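Local coordinates for arginine decarboxylase, A207R protein (Paramecium bursaria Chlorella virus 1, PDB 2NVA) that decarboxylates arginine to agmatine with the help of pyridoxal 5'-phosphate, as a TIM-barrel member of the class-II Orn/Lys/Arg decarboxylase family, at residues D98-K103 with H122-N127. Numbering follows the deposited sequence.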
loop_
_atom_site.group_PDB
_atom_site.type_symbol
_atom_site.label_atom_id
_atom_site.label_comp_id
_atom_site.label_asym_id
_atom_site.label_seq_id
_atom_site.Cartn_x
_atom_site.Cartn_y
_atom_site.Cartn_z
ATOM N N ASP A 98 -11.618 -1.653 -21.057
ATOM C CA ASP A 98 -10.566 -2.672 -21.098
ATOM C C ASP A 98 -10.955 -3.828 -22.022
ATOM O O ASP A 98 -10.094 -4.423 -22.681
ATOM C CB ASP A 98 -10.222 -3.194 -19.681
ATOM C CG ASP A 98 -9.284 -2.261 -18.919
ATOM O OD1 ASP A 98 -9.021 -1.138 -19.419
ATOM O OD2 ASP A 98 -8.794 -2.650 -17.824
ATOM N N LEU A 99 -12.253 -4.136 -22.068
ATOM C CA LEU A 99 -12.761 -5.187 -22.954
ATOM C C LEU A 99 -12.636 -4.793 -24.418
ATOM O O LEU A 99 -12.238 -5.603 -25.250
ATOM C CB LEU A 99 -14.219 -5.531 -22.617
ATOM C CG LEU A 99 -14.352 -6.475 -21.410
ATOM C CD1 LEU A 99 -15.818 -6.649 -21.017
ATOM C CD2 LEU A 99 -13.693 -7.842 -21.660
ATOM N N ILE A 100 -12.982 -3.545 -24.720
ATOM C CA ILE A 100 -12.853 -3.001 -26.082
ATOM C C ILE A 100 -11.388 -3.026 -26.510
ATOM O O ILE A 100 -11.080 -3.421 -27.637
ATOM C CB ILE A 100 -13.430 -1.577 -26.186
ATOM C CG1 ILE A 100 -14.939 -1.607 -25.899
ATOM C CG2 ILE A 100 -13.158 -0.969 -27.575
ATOM C CD1 ILE A 100 -15.534 -0.240 -25.579
ATOM N N PHE A 101 -10.501 -2.614 -25.604
ATOM C CA PHE A 101 -9.059 -2.661 -25.838
ATOM C C PHE A 101 -8.565 -4.099 -26.080
ATOM O O PHE A 101 -7.824 -4.347 -27.044
ATOM C CB PHE A 101 -8.307 -2.018 -24.663
ATOM C CG PHE A 101 -6.805 -2.081 -24.796
ATOM C CD1 PHE A 101 -6.129 -1.208 -25.654
ATOM C CD2 PHE A 101 -6.066 -3.010 -24.063
ATOM C CE1 PHE A 101 -4.736 -1.266 -25.788
ATOM C CE2 PHE A 101 -4.682 -3.081 -24.185
ATOM C CZ PHE A 101 -4.012 -2.202 -25.048
ATOM N N ALA A 102 -8.973 -5.036 -25.218
ATOM C CA ALA A 102 -8.616 -6.446 -25.389
ATOM C C ALA A 102 -9.066 -6.988 -26.746
ATOM O O ALA A 102 -8.301 -7.670 -27.435
ATOM C CB ALA A 102 -9.216 -7.287 -24.264
ATOM N N LYS A 103 -10.311 -6.691 -27.118
ATOM C CA LYS A 103 -10.857 -7.149 -28.400
ATOM C C LYS A 103 -10.008 -6.611 -29.541
ATOM O O LYS A 103 -9.658 -7.340 -30.470
ATOM C CB LYS A 103 -12.329 -6.708 -28.555
ATOM C CG LYS A 103 -13.007 -7.214 -29.833
ATOM C CD LYS A 103 -14.128 -6.288 -30.268
ATOM C CE LYS A 103 -13.620 -4.825 -30.351
ATOM N NZ LYS A 103 -14.379 -4.026 -31.380
ATOM N N HIS A 122 -21.078 -9.800 -24.357
ATOM C CA HIS A 122 -22.009 -9.811 -25.480
ATOM C C HIS A 122 -21.971 -8.489 -26.246
ATOM O O HIS A 122 -21.900 -8.478 -27.482
ATOM C CB HIS A 122 -23.430 -10.104 -24.998
ATOM C CG HIS A 122 -24.431 -10.159 -26.109
ATOM N ND1 HIS A 122 -24.513 -11.224 -26.979
ATOM C CD2 HIS A 122 -25.367 -9.269 -26.513
ATOM C CE1 HIS A 122 -25.465 -10.991 -27.870
ATOM N NE2 HIS A 122 -26.001 -9.811 -27.605
ATOM N N THR A 123 -22.000 -7.382 -25.508
ATOM C CA THR A 123 -22.068 -6.056 -26.115
ATOM C C THR A 123 -20.722 -5.599 -26.712
ATOM O O THR A 123 -20.696 -5.035 -27.810
ATOM C CB THR A 123 -22.626 -5.003 -25.134
ATOM O OG1 THR A 123 -23.900 -5.443 -24.633
ATOM C CG2 THR A 123 -22.798 -3.644 -25.817
ATOM N N TYR A 124 -19.618 -5.892 -26.021
ATOM C CA TYR A 124 -18.320 -5.258 -26.315
ATOM C C TYR A 124 -17.202 -6.160 -26.823
ATOM O O TYR A 124 -16.236 -5.673 -27.416
ATOM C CB TYR A 124 -17.811 -4.491 -25.085
ATOM C CG TYR A 124 -18.750 -3.399 -24.699
ATOM C CD1 TYR A 124 -18.831 -2.230 -25.461
ATOM C CD2 TYR A 124 -19.601 -3.544 -23.605
ATOM C CE1 TYR A 124 -19.724 -1.217 -25.140
ATOM C CE2 TYR A 124 -20.494 -2.533 -23.262
ATOM C CZ TYR A 124 -20.552 -1.373 -24.042
ATOM O OH TYR A 124 -21.431 -0.368 -23.721
ATOM N N HIS A 125 -17.319 -7.455 -26.575
ATOM C CA HIS A 125 -16.291 -8.399 -26.998
ATOM C C HIS A 125 -16.978 -9.745 -27.269
ATOM O O HIS A 125 -16.639 -10.753 -26.650
ATOM C CB HIS A 125 -15.229 -8.511 -25.887
ATOM C CG HIS A 125 -13.931 -9.112 -26.327
ATOM N ND1 HIS A 125 -13.764 -9.728 -27.550
ATOM C CD2 HIS A 125 -12.746 -9.239 -25.677
ATOM C CE1 HIS A 125 -12.525 -10.188 -27.646
ATOM N NE2 HIS A 125 -11.885 -9.899 -26.525
ATOM N N PRO A 126 -17.969 -9.760 -28.188
ATOM C CA PRO A 126 -18.879 -10.904 -28.351
ATOM C C PRO A 126 -18.245 -12.253 -28.718
ATOM O O PRO A 126 -18.853 -13.292 -28.467
ATOM C CB PRO A 126 -19.833 -10.443 -29.474
ATOM C CG PRO A 126 -19.137 -9.355 -30.155
ATOM C CD PRO A 126 -18.310 -8.667 -29.114
ATOM N N ASN A 127 -17.059 -12.238 -29.314
ATOM C CA ASN A 127 -16.379 -13.475 -29.674
ATOM C C ASN A 127 -15.229 -13.860 -28.738
ATOM O O ASN A 127 -14.453 -14.754 -29.038
ATOM C CB ASN A 127 -15.902 -13.419 -31.125
ATOM C CG ASN A 127 -17.052 -13.341 -32.106
ATOM O OD1 ASN A 127 -18.087 -13.997 -31.922
ATOM N ND2 ASN A 127 -16.890 -12.538 -33.152
HETATM O O HOH W 1 -16.304 -3.329 -28.851
#
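Lys103 sets its CB over the face of the imidazole of His125 where two successive helices of the pyridoxal-binding TIM barrel, 96-105 and 115-124, pack side by side. The strand 109-112 runs between them in sequence, and His125 is the first residue to leave helical geometry at the end of the second helix. From CB outward, Lys103 leaves the ring step by step. Its CB sits squarely above the His125 ring, 3.5 Å from the centroid and only 10° off the normal, a clear CH-pi contact. With CG anti to the backbone N (chi1 -177°), the chain then runs out past the rim on the ND1 side, bringing Lys103 CG 3.5 Å from His125 ND1. CD has moved on to the backbone, 3.6 Å from Tyr124 O, and CE follows at 4.0 Å from that same Tyr124 O. A bend at chi3 (52°) turns the tip, and NZ reaches a water at 3.3 Å, a weak bond; that water donates a shorter one to Tyr124 O. The ammonium and the imidazole thus stay apart, and the side chain meets the histidine through CB and CG. The buried ring is also held at NE2, which hydrogen-bonds Val107 O in the loop after helix 96-105, so the histidine ties the end of one helix to the loop that follows the other. Ala102 and Leu99 flank the imidazole more loosely, and Leu99 goes on to touch Lys120 and Ile121. One turn back along helix 96-105, Ile100 meets the Tyr124 ring obliquely, its CD1 3.9 Å from Tyr124 CD1.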